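Local coordinates for HMG-CoA Lyase (Bacillus subtilis subsp. subtilis, PDB 1YDO), which belongs to the HMGL-like family and folds as a TIM barrel, with two copies of the chain in the assembly, at residues A104-N109 / N114-E119; Q126-A131 / F169-L174; D254-L259 / T266-E271. All coordinates share one frame; numbering follows the deposited sequence.

Interaction 1: A104-N109 / N114-E119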
ATOM      1  N   ALA A 104     -12.035  -3.511 -21.900  1.00 49.15           N
ATOM      2  CA  ALA A 104     -13.200  -2.636 -21.936  1.00 49.29           C
ATOM      3  C   ALA A 104     -12.919  -1.539 -22.963  1.00 49.90           C
ATOM      4  O   ALA A 104     -13.813  -1.098 -23.687  1.00 48.13           O
ATOM      5  CB  ALA A 104     -13.428  -2.024 -20.563  1.00 49.23           C
ATOM      6  N   SER A 105     -11.660  -1.107 -23.002  1.00 51.55           N
ATOM      7  CA  SER A 105     -11.199  -0.081 -23.931  1.00 52.51           C
ATOM      8  C   SER A 105     -11.000  -0.694 -25.313  1.00 54.47           C
ATOM      9  O   SER A 105     -10.362  -1.746 -25.457  1.00 54.24           O
ATOM     10  CB  SER A 105      -9.879   0.519 -23.449  1.00 50.67           C
ATOM     11  OG  SER A 105      -9.046   0.849 -24.541  1.00 47.63           O
ATOM     12  N   GLU A 106     -11.546  -0.042 -26.335  1.00 56.54           N
ATOM     13  CA  GLU A 106     -11.416  -0.540 -27.702  1.00 58.31           C
ATOM     14  C   GLU A 106      -9.944  -0.542 -28.109  1.00 58.24           C
ATOM     15  O   GLU A 106      -9.422  -1.548 -28.585  1.00 57.59           O
ATOM     16  CB  GLU A 106     -12.211   0.351 -28.664  1.00 61.02           C
ATOM     17  CG  GLU A 106     -12.464  -0.279 -30.034  1.00 64.37           C
ATOM     18  CD  GLU A 106     -13.652  -1.215 -30.034  1.00 67.20           C
ATOM     19  OE1 GLU A 106     -13.720  -2.094 -30.931  1.00 69.80           O
ATOM     20  OE2 GLU A 106     -14.529  -1.066 -29.147  1.00 67.20           O
ATOM     21  N   THR A 107      -9.283   0.596 -27.905  1.00 58.77           N
ATOM     22  CA  THR A 107      -7.876   0.749 -28.266  1.00 58.62           C
ATOM     23  C   THR A 107      -6.992  -0.302 -27.608  1.00 58.69           C
ATOM     24  O   THR A 107      -6.159  -0.919 -28.268  1.00 57.18           O
ATOM     25  CB  THR A 107      -7.360   2.145 -27.884  1.00 58.38           C
ATOM     26  OG1 THR A 107      -8.266   3.133 -28.388  1.00 58.39           O
ATOM     27  CG2 THR A 107      -5.977   2.386 -28.479  1.00 57.36           C
ATOM     28  N   HIS A 108      -7.177  -0.500 -26.306  1.00 59.84           N
ATOM     29  CA  HIS A 108      -6.394  -1.480 -25.569  1.00 60.80           C
ATOM     30  C   HIS A 108      -6.654  -2.884 -26.089  1.00 61.67           C
ATOM     31  O   HIS A 108      -5.735  -3.675 -26.273  1.00 61.31           O
ATOM     32  CB  HIS A 108      -6.728  -1.440 -24.075  1.00 60.05           C
ATOM     33  CG  HIS A 108      -5.908  -2.388 -23.251  1.00 59.26           C
ATOM     34  ND1 HIS A 108      -4.537  -2.265 -23.119  1.00 59.49           N
ATOM     35  CD2 HIS A 108      -6.255  -3.469 -22.524  1.00 58.40           C
ATOM     36  CE1 HIS A 108      -4.084  -3.227 -22.344  1.00 57.73           C
ATOM     37  NE2 HIS A 108      -5.104  -3.976 -21.966  1.00 58.36           N
ATOM     38  N   ASN A 109      -7.921  -3.188 -26.314  1.00 63.27           N
ATOM     39  CA  ASN A 109      -8.302  -4.503 -26.797  1.00 65.49           C
ATOM     40  C   ASN A 109      -7.670  -4.760 -28.161  1.00 66.43           C
ATOM     41  O   ASN A 109      -6.931  -5.733 -28.356  1.00 65.69           O
ATOM     42  CB  ASN A 109      -9.825  -4.595 -26.907  1.00 65.96           C
ATOM     43  CG  ASN A 109     -10.322  -6.020 -26.903  1.00 66.35           C
ATOM     44  OD1 ASN A 109     -11.212  -6.378 -27.671  1.00 67.78           O
ATOM     45  ND2 ASN A 109      -9.762  -6.843 -26.025  1.00 67.41           N
ATOM     46  N   ASN A 114      -5.654  -7.843 -30.720  1.00 71.19           N
ATOM     47  CA  ASN A 114      -6.068  -7.403 -32.054  1.00 71.97           C
ATOM     48  C   ASN A 114      -7.448  -7.895 -32.488  1.00 71.17           C
ATOM     49  O   ASN A 114      -7.570  -8.800 -33.316  1.00 70.83           O
ATOM     50  CB  ASN A 114      -5.012  -7.809 -33.096  1.00 73.51           C
ATOM     51  CG  ASN A 114      -5.030  -6.912 -34.327  1.00 74.28           C
ATOM     52  OD1 ASN A 114      -5.949  -6.974 -35.142  1.00 75.54           O
ATOM     53  ND2 ASN A 114      -4.014  -6.060 -34.455  1.00 74.20           N
ATOM     54  N   LYS A 115      -8.478  -7.275 -31.919  1.00 69.96           N
ATOM     55  CA  LYS A 115      -9.872  -7.588 -32.211  1.00 69.11           C
ATOM     56  C   LYS A 115     -10.745  -6.553 -31.519  1.00 68.73           C
ATOM     57  O   LYS A 115     -10.472  -6.165 -30.384  1.00 68.78           O
ATOM     58  CB  LYS A 115     -10.236  -8.991 -31.716  1.00 67.99           C
ATOM     59  CG  LYS A 115      -9.791 -10.097 -32.648  1.00 67.53           C
ATOM     60  CD  LYS A 115      -9.970 -11.480 -32.048  1.00 66.89           C
ATOM     61  CE  LYS A 115      -9.412 -12.550 -32.981  1.00 65.74           C
ATOM     62  NZ  LYS A 115     -10.107 -12.568 -34.305  1.00 64.75           N
ATOM     63  N   SER A 116     -11.784  -6.094 -32.209  1.00 69.07           N
ATOM     64  CA  SER A 116     -12.674  -5.096 -31.637  1.00 68.64           C
ATOM     65  C   SER A 116     -13.413  -5.719 -30.466  1.00 68.19           C
ATOM     66  O   SER A 116     -13.518  -6.946 -30.359  1.00 67.75           O
ATOM     67  CB  SER A 116     -13.689  -4.613 -32.672  1.00 69.18           C
ATOM     68  OG  SER A 116     -14.663  -5.609 -32.930  1.00 70.47           O
ATOM     69  N   THR A 117     -13.920  -4.868 -29.584  1.00 66.83           N
ATOM     70  CA  THR A 117     -14.655  -5.338 -28.426  1.00 65.92           C
ATOM     71  C   THR A 117     -15.748  -6.311 -28.859  1.00 65.28           C
ATOM     72  O   THR A 117     -15.962  -7.337 -28.216  1.00 65.36           O
ATOM     73  CB  THR A 117     -15.284  -4.158 -27.658  1.00 66.10           C
ATOM     74  OG1 THR A 117     -16.026  -3.333 -28.564  1.00 65.82           O
ATOM     75  CG2 THR A 117     -14.200  -3.326 -26.985  1.00 65.50           C
ATOM     76  N   SER A 118     -16.419  -6.005 -29.966  1.00 64.69           N
ATOM     77  CA  SER A 118     -17.490  -6.868 -30.468  1.00 63.33           C
ATOM     78  C   SER A 118     -16.950  -8.222 -30.873  1.00 61.88           C
ATOM     79  O   SER A 118     -17.476  -9.254 -30.480  1.00 61.05           O
ATOM     80  CB  SER A 118     -18.185  -6.219 -31.669  1.00 63.65           C
ATOM     81  OG  SER A 118     -17.289  -6.085 -32.757  1.00 64.88           O
ATOM     82  N   GLU A 119     -15.894  -8.197 -31.672  1.00 61.98           N
ATOM     83  CA  GLU A 119     -15.269  -9.413 -32.145  1.00 62.60           C
ATOM     84  C   GLU A 119     -14.878 -10.277 -30.969  1.00 62.42           C
ATOM     85  O   GLU A 119     -15.201 -11.462 -30.934  1.00 62.81           O
ATOM     86  CB  GLU A 119     -14.040  -9.082 -32.974  1.00 64.39           C
ATOM     87  CG  GLU A 119     -14.368  -8.378 -34.278  1.00 66.15           C
ATOM     88  CD  GLU A 119     -13.121  -7.987 -35.055  1.00 67.70           C
ATOM     89  OE1 GLU A 119     -12.286  -8.881 -35.343  1.00 67.60           O
ATOM     90  OE2 GLU A 119     -12.982  -6.788 -35.383  1.00 67.60           O
TER
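Glu106 and Thr117, each the first residue of a helix, are joined by the two hydrogen bonds of this contact. The Glu106 carboxylate takes both donors of Thr117, one on each oxygen. The backbone N of Thr117 gives a bond of 3.1 Å to Glu106 OE1, which it meets from above the carboxylate plane, 53° out of it. Thr117 OG1 donates to Glu106 OE2 over 2.8 Å, here on the syn side and much nearer the plane. The Glu106 chain reaches across because CG lies anti to the backbone N (chi1 -164°) and the next bond bends sharply (chi2 83°), which brings the carboxylate to Thr117. The two side chains cross at about a right angle. Glutamate suits this place because it is long and offers two acceptors; threonine suits the other because its hydroxyl and its helix-starting N-H can be held together.

Each helix also has a serine just before it. Ser105 OG accepts from His108 N at 2.9 Å, a capping bond for helix 106-110, while Ser116 takes the N-cap position of helix 117-133 and its OG shares a hydrogen bond with Ser118 OG.

Packing completes the contact. The Thr117 methyl, CG2, lies 4.0 Å from Ala104 O, at the turn leading into the first helix. Asn109 packs its CB on the backbone of Lys115, 3.9 Å from Lys115 O, and also touches Met102 of strand 97-103. Arg161 of helix 156-169 packs on Thr117.

The contact belongs to the connection that leaves the C-terminal end of strand 97-103: a short helix, a turn and then the long helix 117-133, whose first N-H and first hydroxyl are bonded by the carboxylate of the short helix's first residue, a beta-alpha connection of a TIM barrel.

Interaction 2: Q126-A131 / F169-L174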
ATOM      1  N   GLN A 126     -18.778 -17.809 -27.625  1.00 57.51           N
ATOM      2  CA  GLN A 126     -18.728 -19.217 -27.962  1.00 57.89           C
ATOM      3  C   GLN A 126     -17.634 -19.943 -27.158  1.00 56.67           C
ATOM      4  O   GLN A 126     -17.797 -21.106 -26.774  1.00 55.81           O
ATOM      5  CB  GLN A 126     -18.575 -19.413 -29.491  1.00 58.69           C
ATOM      6  CG  GLN A 126     -19.802 -18.895 -30.353  1.00 60.55           C
ATOM      7  CD  GLN A 126     -21.204 -19.398 -29.861  1.00 61.91           C
ATOM      8  OE1 GLN A 126     -21.412 -20.599 -29.612  1.00 62.36           O
ATOM      9  NE2 GLN A 126     -22.161 -18.479 -29.762  1.00 63.32           N
ATOM     10  N   VAL A 127     -16.530 -19.266 -26.859  1.00 54.97           N
ATOM     11  CA  VAL A 127     -15.481 -19.906 -26.073  1.00 52.58           C
ATOM     12  C   VAL A 127     -16.022 -20.328 -24.708  1.00 52.21           C
ATOM     13  O   VAL A 127     -15.584 -21.327 -24.133  1.00 51.07           O
ATOM     14  CB  VAL A 127     -14.316 -18.959 -25.860  1.00 51.42           C
ATOM     15  CG1 VAL A 127     -13.306 -19.604 -24.936  1.00 50.07           C
ATOM     16  CG2 VAL A 127     -13.701 -18.606 -27.200  1.00 52.30           C
ATOM     17  N   ASN A 128     -16.978 -19.560 -24.191  1.00 50.98           N
ATOM     18  CA  ASN A 128     -17.584 -19.859 -22.896  1.00 48.88           C
ATOM     19  C   ASN A 128     -18.566 -21.010 -23.043  1.00 48.62           C
ATOM     20  O   ASN A 128     -18.619 -21.910 -22.209  1.00 48.83           O
ATOM     21  CB  ASN A 128     -18.319 -18.625 -22.360  1.00 48.23           C
ATOM     22  CG  ASN A 128     -19.192 -18.937 -21.149  1.00 47.45           C
ATOM     23  OD1 ASN A 128     -18.698 -19.354 -20.107  1.00 46.96           O
ATOM     24  ND2 ASN A 128     -20.501 -18.734 -21.289  1.00 46.84           N
ATOM     25  N   ASN A 129     -19.339 -20.969 -24.120  1.00 48.37           N
ATOM     26  CA  ASN A 129     -20.338 -21.990 -24.405  1.00 49.36           C
ATOM     27  C   ASN A 129     -19.712 -23.391 -24.464  1.00 49.07           C
ATOM     28  O   ASN A 129     -20.213 -24.335 -23.847  1.00 47.19           O
ATOM     29  CB  ASN A 129     -21.042 -21.644 -25.730  1.00 50.20           C
ATOM     30  CG  ASN A 129     -22.264 -22.520 -26.006  1.00 52.39           C
ATOM     31  OD1 ASN A 129     -22.133 -23.649 -26.490  1.00 53.41           O
ATOM     32  ND2 ASN A 129     -23.461 -22.000 -25.695  1.00 50.96           N
ATOM     33  N   ASP A 130     -18.613 -23.516 -25.202  1.00 49.31           N
ATOM     34  CA  ASP A 130     -17.930 -24.801 -25.335  1.00 51.19           C
ATOM     35  C   ASP A 130     -17.273 -25.227 -24.017  1.00 51.26           C
ATOM     36  O   ASP A 130     -17.206 -26.420 -23.682  1.00 51.27           O
ATOM     37  CB  ASP A 130     -16.863 -24.748 -26.438  1.00 51.54           C
ATOM     38  CG  ASP A 130     -17.442 -24.409 -27.809  1.00 51.89           C
ATOM     39  OD1 ASP A 130     -18.662 -24.641 -28.028  1.00 52.21           O
ATOM     40  OD2 ASP A 130     -16.665 -23.930 -28.667  1.00 50.47           O
ATOM     41  N   ALA A 131     -16.786 -24.251 -23.268  1.00 51.38           N
ATOM     42  CA  ALA A 131     -16.146 -24.550 -22.005  1.00 51.96           C
ATOM     43  C   ALA A 131     -17.133 -25.201 -21.054  1.00 52.42           C
ATOM     44  O   ALA A 131     -16.886 -26.293 -20.553  1.00 52.78           O
ATOM     45  CB  ALA A 131     -15.598 -23.282 -21.399  1.00 52.25           C
ATOM     46  N   PHE A 169     -23.797 -14.318 -21.327  1.00 52.18           N
ATOM     47  CA  PHE A 169     -23.236 -15.520 -21.945  1.00 50.83           C
ATOM     48  C   PHE A 169     -23.315 -16.725 -20.996  1.00 50.31           C
ATOM     49  O   PHE A 169     -23.436 -17.864 -21.440  1.00 50.00           O
ATOM     50  CB  PHE A 169     -21.771 -15.281 -22.344  1.00 49.98           C
ATOM     51  CG  PHE A 169     -21.583 -14.255 -23.437  1.00 50.88           C
ATOM     52  CD1 PHE A 169     -20.306 -13.758 -23.730  1.00 51.19           C
ATOM     53  CD2 PHE A 169     -22.665 -13.785 -24.175  1.00 51.69           C
ATOM     54  CE1 PHE A 169     -20.109 -12.809 -24.741  1.00 50.12           C
ATOM     55  CE2 PHE A 169     -22.479 -12.834 -25.190  1.00 51.94           C
ATOM     56  CZ  PHE A 169     -21.196 -12.345 -25.472  1.00 50.24           C
ATOM     57  N   GLY A 170     -23.240 -16.474 -19.692  1.00 49.73           N
ATOM     58  CA  GLY A 170     -23.310 -17.567 -18.742  1.00 48.70           C
ATOM     59  C   GLY A 170     -22.088 -17.694 -17.854  1.00 48.46           C
ATOM     60  O   GLY A 170     -21.944 -18.675 -17.116  1.00 49.43           O
ATOM     61  N   ILE A 171     -21.198 -16.710 -17.910  1.00 47.50           N
ATOM     62  CA  ILE A 171     -19.996 -16.744 -17.086  1.00 46.53           C
ATOM     63  C   ILE A 171     -20.395 -16.810 -15.622  1.00 44.94           C
ATOM     64  O   ILE A 171     -21.519 -16.480 -15.266  1.00 45.65           O
ATOM     65  CB  ILE A 171     -19.147 -15.491 -17.301  1.00 47.38           C
ATOM     66  CG1 ILE A 171     -19.993 -14.251 -17.010  1.00 48.17           C
ATOM     67  CG2 ILE A 171     -18.591 -15.473 -18.723  1.00 46.26           C
ATOM     68  CD1 ILE A 171     -19.196 -12.955 -17.003  1.00 50.32           C
ATOM     69  N   SER A 172     -19.476 -17.222 -14.767  1.00 43.43           N
ATOM     70  CA  SER A 172     -19.806 -17.328 -13.357  1.00 42.78           C
ATOM     71  C   SER A 172     -19.274 -16.176 -12.506  1.00 40.90           C
ATOM     72  O   SER A 172     -19.833 -15.861 -11.450  1.00 40.89           O
ATOM     73  CB  SER A 172     -19.286 -18.658 -12.818  1.00 44.11           C
ATOM     74  OG  SER A 172     -19.745 -19.729 -13.627  1.00 47.62           O
ATOM     75  N   GLU A 173     -18.202 -15.544 -12.978  1.00 38.33           N
ATOM     76  CA  GLU A 173     -17.577 -14.444 -12.258  1.00 35.27           C
ATOM     77  C   GLU A 173     -16.906 -13.463 -13.209  1.00 32.10           C
ATOM     78  O   GLU A 173     -16.180 -13.859 -14.107  1.00 29.21           O
ATOM     79  CB  GLU A 173     -16.536 -15.002 -11.306  1.00 35.11           C
ATOM     80  CG  GLU A 173     -16.095 -14.038 -10.256  1.00 37.97           C
ATOM     81  CD  GLU A 173     -15.386 -14.744  -9.123  1.00 40.19           C
ATOM     82  OE1 GLU A 173     -14.174 -14.995  -9.251  1.00 41.51           O
ATOM     83  OE2 GLU A 173     -16.049 -15.069  -8.114  1.00 41.57           O
ATOM     84  N   LEU A 174     -17.147 -12.179 -13.004  1.00 30.24           N
ATOM     85  CA  LEU A 174     -16.546 -11.184 -13.858  1.00 28.86           C
ATOM     86  C   LEU A 174     -15.472 -10.453 -13.054  1.00 28.33           C
ATOM     87  O   LEU A 174     -15.774  -9.682 -12.147  1.00 28.88           O
ATOM     88  CB  LEU A 174     -17.611 -10.213 -14.333  1.00 29.30           C
ATOM     89  CG  LEU A 174     -17.381  -9.485 -15.645  1.00 31.26           C
ATOM     90  CD1 LEU A 174     -18.462  -8.433 -15.804  1.00 32.60           C
ATOM     91  CD2 LEU A 174     -16.019  -8.822 -15.664  1.00 35.15           C
TER
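Asn128 reaches Phe169 and Ile171 with its CG turned away from its own backbone N (chi1 169°) and the amide rotated about chi2 (62°), which aims the group off helix 117-133 at the loop after helix 156-169. On the loop, Ile171 has CG1 between its backbone N and carbonyl carbon (chi1 56°), leaving the branch methyl CG2 to meet the amide.

The amide divides its two ends between two neighbours. Its ND2 lies 3.1 Å from Phe169 O, but the angle is too poor for a hydrogen bond, and the same nitrogen is 3.8 Å from Phe169 CB. OD1 faces Ile171 CG2 at 4.1 Å, the two side chains crossing at about a right angle. That oxygen has a stronger partner in the hydroxyl of Thr138 on strand 137-143, a bond that gives the buried amide a polar partner and helps to fix its rotation. Asparagine suits the place because it is short enough to fit between helix and loop and still carries an oxygen to the strand. Isoleucine brings apolar bulk, also packing on Thr138, Ala140 and Leu166.

Gly170, between Phe169 and Ile171, ends the helix in a Schellman motif. Its positive phi is readily adopted by glycine, which has no side-chain carbon to press on the preceding carbonyl oxygen. Its own O accepts from Gln132 NE2, a hydrogen bond that ties the loop to helix 117-133. The Phe169 ring leads away from Asn128 to Leu121 and Lys125, earlier in that helix.

Next, Ser172 bonds through its backbone to Thr138, and strand 174-177 begins. The contact thus joins an outer helix to the turn through which the chain leaves the next helix, 156-169, and re-enters the sheet as strand 174-177, an alpha-beta loop of a TIM barrel.

Interaction 3: D254-L259 / T266-E271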
ATOM      1  N   ASP A 254       0.348  -9.748   1.295  1.00 31.27           N
ATOM      2  CA  ASP A 254      -0.032  -8.460   1.872  1.00 30.61           C
ATOM      3  C   ASP A 254      -1.546  -8.389   1.997  1.00 28.59           C
ATOM      4  O   ASP A 254      -2.084  -7.831   2.947  1.00 25.79           O
ATOM      5  CB  ASP A 254       0.462  -7.323   0.979  1.00 34.99           C
ATOM      6  CG  ASP A 254       1.964  -7.200   0.977  1.00 38.85           C
ATOM      7  OD1 ASP A 254       2.512  -6.573   0.042  1.00 40.48           O
ATOM      8  OD2 ASP A 254       2.599  -7.725   1.921  1.00 42.14           O
ATOM      9  N   ILE A 255      -2.219  -8.958   1.009  1.00 26.85           N
ATOM     10  CA  ILE A 255      -3.660  -8.971   0.992  1.00 26.01           C
ATOM     11  C   ILE A 255      -4.168  -9.890   2.082  1.00 26.69           C
ATOM     12  O   ILE A 255      -5.076  -9.534   2.822  1.00 27.28           O
ATOM     13  CB  ILE A 255      -4.189  -9.458  -0.350  1.00 23.47           C
ATOM     14  CG1 ILE A 255      -3.777  -8.475  -1.430  1.00 21.76           C
ATOM     15  CG2 ILE A 255      -5.682  -9.620  -0.286  1.00 21.83           C
ATOM     16  CD1 ILE A 255      -4.270  -8.849  -2.774  1.00 22.83           C
ATOM     17  N   VAL A 256      -3.580 -11.072   2.175  1.00 27.55           N
ATOM     18  CA  VAL A 256      -3.985 -12.049   3.172  1.00 28.36           C
ATOM     19  C   VAL A 256      -3.719 -11.509   4.563  1.00 29.74           C
ATOM     20  O   VAL A 256      -4.535 -11.684   5.465  1.00 31.33           O
ATOM     21  CB  VAL A 256      -3.216 -13.374   3.017  1.00 28.64           C
ATOM     22  CG1 VAL A 256      -3.565 -14.306   4.147  1.00 28.84           C
ATOM     23  CG2 VAL A 256      -3.557 -14.013   1.686  1.00 29.19           C
ATOM     24  N   TYR A 257      -2.585 -10.847   4.746  1.00 29.21           N
ATOM     25  CA  TYR A 257      -2.254 -10.323   6.054  1.00 30.73           C
ATOM     26  C   TYR A 257      -3.250  -9.292   6.532  1.00 31.65           C
ATOM     27  O   TYR A 257      -3.886  -9.456   7.570  1.00 32.05           O
ATOM     28  CB  TYR A 257      -0.857  -9.704   6.054  1.00 33.50           C
ATOM     29  CG  TYR A 257      -0.543  -8.893   7.304  1.00 32.73           C
ATOM     30  CD1 TYR A 257      -0.834  -7.530   7.374  1.00 34.33           C
ATOM     31  CD2 TYR A 257       0.016  -9.499   8.421  1.00 33.22           C
ATOM     32  CE1 TYR A 257      -0.581  -6.788   8.539  1.00 35.81           C
ATOM     33  CE2 TYR A 257       0.279  -8.772   9.589  1.00 34.48           C
ATOM     34  CZ  TYR A 257      -0.024  -7.418   9.643  1.00 34.78           C
ATOM     35  OH  TYR A 257       0.222  -6.698  10.792  1.00 35.28           O
HETATM   36  N   MSE A 258      -3.381  -8.218   5.774  1.00 32.48           N
HETATM   37  CA  MSE A 258      -4.285  -7.173   6.180  1.00 34.19           C
HETATM   38  C   MSE A 258      -5.680  -7.689   6.482  1.00 33.72           C
HETATM   39  O   MSE A 258      -6.317  -7.263   7.446  1.00 33.09           O
HETATM   40  CB  MSE A 258      -4.364  -6.097   5.118  1.00 36.91           C
HETATM   41  CG  MSE A 258      -5.236  -4.960   5.552  1.00 41.70           C
HETATM   42 SE   MSE A 258      -5.574  -3.813   4.083  1.00 47.69          SE
HETATM   43  CE  MSE A 258      -6.581  -5.042   2.979  1.00 43.99           C
ATOM     44  N   LEU A 259      -6.156  -8.605   5.655  1.00 33.68           N
ATOM     45  CA  LEU A 259      -7.479  -9.160   5.857  1.00 33.28           C
ATOM     46  C   LEU A 259      -7.546  -9.893   7.182  1.00 33.49           C
ATOM     47  O   LEU A 259      -8.545  -9.816   7.882  1.00 33.43           O
ATOM     48  CB  LEU A 259      -7.840 -10.101   4.708  1.00 33.51           C
ATOM     49  CG  LEU A 259      -8.144  -9.410   3.374  1.00 33.74           C
ATOM     50  CD1 LEU A 259      -8.185 -10.440   2.261  1.00 33.34           C
ATOM     51  CD2 LEU A 259      -9.462  -8.662   3.480  1.00 34.15           C
ATOM     52  N   THR A 266      -9.643 -15.943   5.336  1.00 31.43           N
ATOM     53  CA  THR A 266      -9.201 -16.187   3.969  1.00 34.31           C
ATOM     54  C   THR A 266      -8.792 -17.652   3.857  1.00 34.69           C
ATOM     55  O   THR A 266      -8.485 -18.149   2.777  1.00 35.58           O
ATOM     56  CB  THR A 266      -7.982 -15.313   3.594  1.00 34.31           C
ATOM     57  OG1 THR A 266      -6.820 -15.799   4.272  1.00 33.85           O
ATOM     58  CG2 THR A 266      -8.224 -13.863   3.987  1.00 35.33           C
ATOM     59  N   ASN A 267      -8.786 -18.338   4.988  1.00 34.87           N
ATOM     60  CA  ASN A 267      -8.406 -19.738   5.006  1.00 36.56           C
ATOM     61  C   ASN A 267      -7.033 -19.969   4.410  1.00 36.55           C
ATOM     62  O   ASN A 267      -6.703 -21.089   4.013  1.00 36.33           O
ATOM     63  CB  ASN A 267      -9.428 -20.599   4.257  1.00 38.21           C
ATOM     64  CG  ASN A 267     -10.772 -20.657   4.964  1.00 40.23           C
ATOM     65  OD1 ASN A 267     -10.851 -20.834   6.189  1.00 41.30           O
ATOM     66  ND2 ASN A 267     -11.842 -20.534   4.192  1.00 40.39           N
ATOM     67  N   VAL A 268      -6.236 -18.912   4.344  1.00 36.09           N
ATOM     68  CA  VAL A 268      -4.889 -19.034   3.817  1.00 38.04           C
ATOM     69  C   VAL A 268      -3.873 -18.963   4.949  1.00 39.71           C
ATOM     70  O   VAL A 268      -3.867 -18.014   5.725  1.00 40.56           O
ATOM     71  CB  VAL A 268      -4.588 -17.928   2.812  1.00 36.46           C
ATOM     72  CG1 VAL A 268      -3.188 -18.094   2.259  1.00 34.77           C
ATOM     73  CG2 VAL A 268      -5.601 -17.988   1.694  1.00 38.92           C
ATOM     74  N   LYS A 269      -3.022 -19.975   5.052  1.00 40.66           N
ATOM     75  CA  LYS A 269      -2.004 -19.981   6.085  1.00 42.62           C
ATOM     76  C   LYS A 269      -0.833 -19.114   5.624  1.00 43.28           C
ATOM     77  O   LYS A 269       0.119 -19.596   5.003  1.00 42.65           O
ATOM     78  CB  LYS A 269      -1.558 -21.409   6.342  1.00 45.57           C
ATOM     79  CG  LYS A 269      -2.727 -22.324   6.691  1.00 48.21           C
ATOM     80  CD  LYS A 269      -2.514 -23.749   6.183  1.00 50.08           C
ATOM     81  CE  LYS A 269      -3.796 -24.575   6.298  1.00 50.63           C
ATOM     82  NZ  LYS A 269      -3.705 -25.911   5.625  1.00 50.44           N
ATOM     83  N   LEU A 270      -0.930 -17.825   5.942  1.00 45.11           N
ATOM     84  CA  LEU A 270       0.066 -16.825   5.572  1.00 47.75           C
ATOM     85  C   LEU A 270       1.509 -17.315   5.672  1.00 49.20           C
ATOM     86  O   LEU A 270       2.299 -17.158   4.738  1.00 49.37           O
ATOM     87  CB  LEU A 270      -0.124 -15.574   6.433  1.00 46.88           C
ATOM     88  CG  LEU A 270       0.685 -14.338   6.040  1.00 45.40           C
ATOM     89  CD1 LEU A 270       0.457 -14.007   4.573  1.00 44.14           C
ATOM     90  CD2 LEU A 270       0.275 -13.176   6.929  1.00 45.29           C
ATOM     91  N   GLU A 271       1.847 -17.902   6.812  1.00 50.97           N
ATOM     92  CA  GLU A 271       3.185 -18.427   7.041  1.00 52.54           C
ATOM     93  C   GLU A 271       3.653 -19.204   5.810  1.00 51.93           C
ATOM     94  O   GLU A 271       4.698 -18.907   5.221  1.00 51.35           O
ATOM     95  CB  GLU A 271       3.171 -19.333   8.279  1.00 55.23           C
ATOM     96  CG  GLU A 271       4.546 -19.802   8.754  1.00 60.40           C
ATOM     97  CD  GLU A 271       4.938 -21.171   8.199  1.00 63.65           C
ATOM     98  OE1 GLU A 271       6.102 -21.603   8.416  1.00 63.84           O
ATOM     99  OE2 GLU A 271       4.077 -21.819   7.554  1.00 64.66           O
TER
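In the turn between two consecutive helices, 252-261 and 270-284, the chain folds back so that Val256, Tyr257 and Leu259 of the first meet Thr266, Val268 and Leu270. The contact is mostly apolar packing, with no hydrogen bond across the two segments. Val256 is central: its CG1 lies 3.6 Å from Thr266 OG1 and 4.0 Å from Val268 CB, and its CB is 4.0 Å from Leu270 CD1. A branched, compact valine suits a position that three residues share.

Leu270, with CG anti to its N (chi1 -171°), spreads its two methyls over neighbouring residues. CD1 goes to Val256, whereas CD2 comes to 3.8 Å from Tyr257 CB and sits at the edge of the Tyr257 ring, in its plane. At the other end Leu259 CD1 packs on Thr266 CG2 at 3.8 Å, the methyl side of a threonine whose hydroxyl has a weak hydrogen bond to Glu260.

Ala182 of the second subunit touches Tyr257. The result is an alpha-alpha hairpin of two consecutive helices, with Val256, Leu259 and Val268 packed over Ile9 of barrel strand 8-11, adjoining the subunit interface.

How the interactions relate
The three contacts follow one another along the chain, each closing before the next opens. Interactions 1 and 2 share helix 117-133: the first joins its start to the helix before it, the second its later turns to the loop after helix 156-169. Their centres are 18 Å apart and their nearest atoms about 7 Å. Interaction 3 lies on the opposite side of the chain's centre, 35 Å from interaction 1 and 30 Å from interaction 2, centre to centre. The first two thus fasten neighbouring connections of the barrel, while interaction 3 sets helix 252-261 and the turn after it against strand 8-11, near the other subunit.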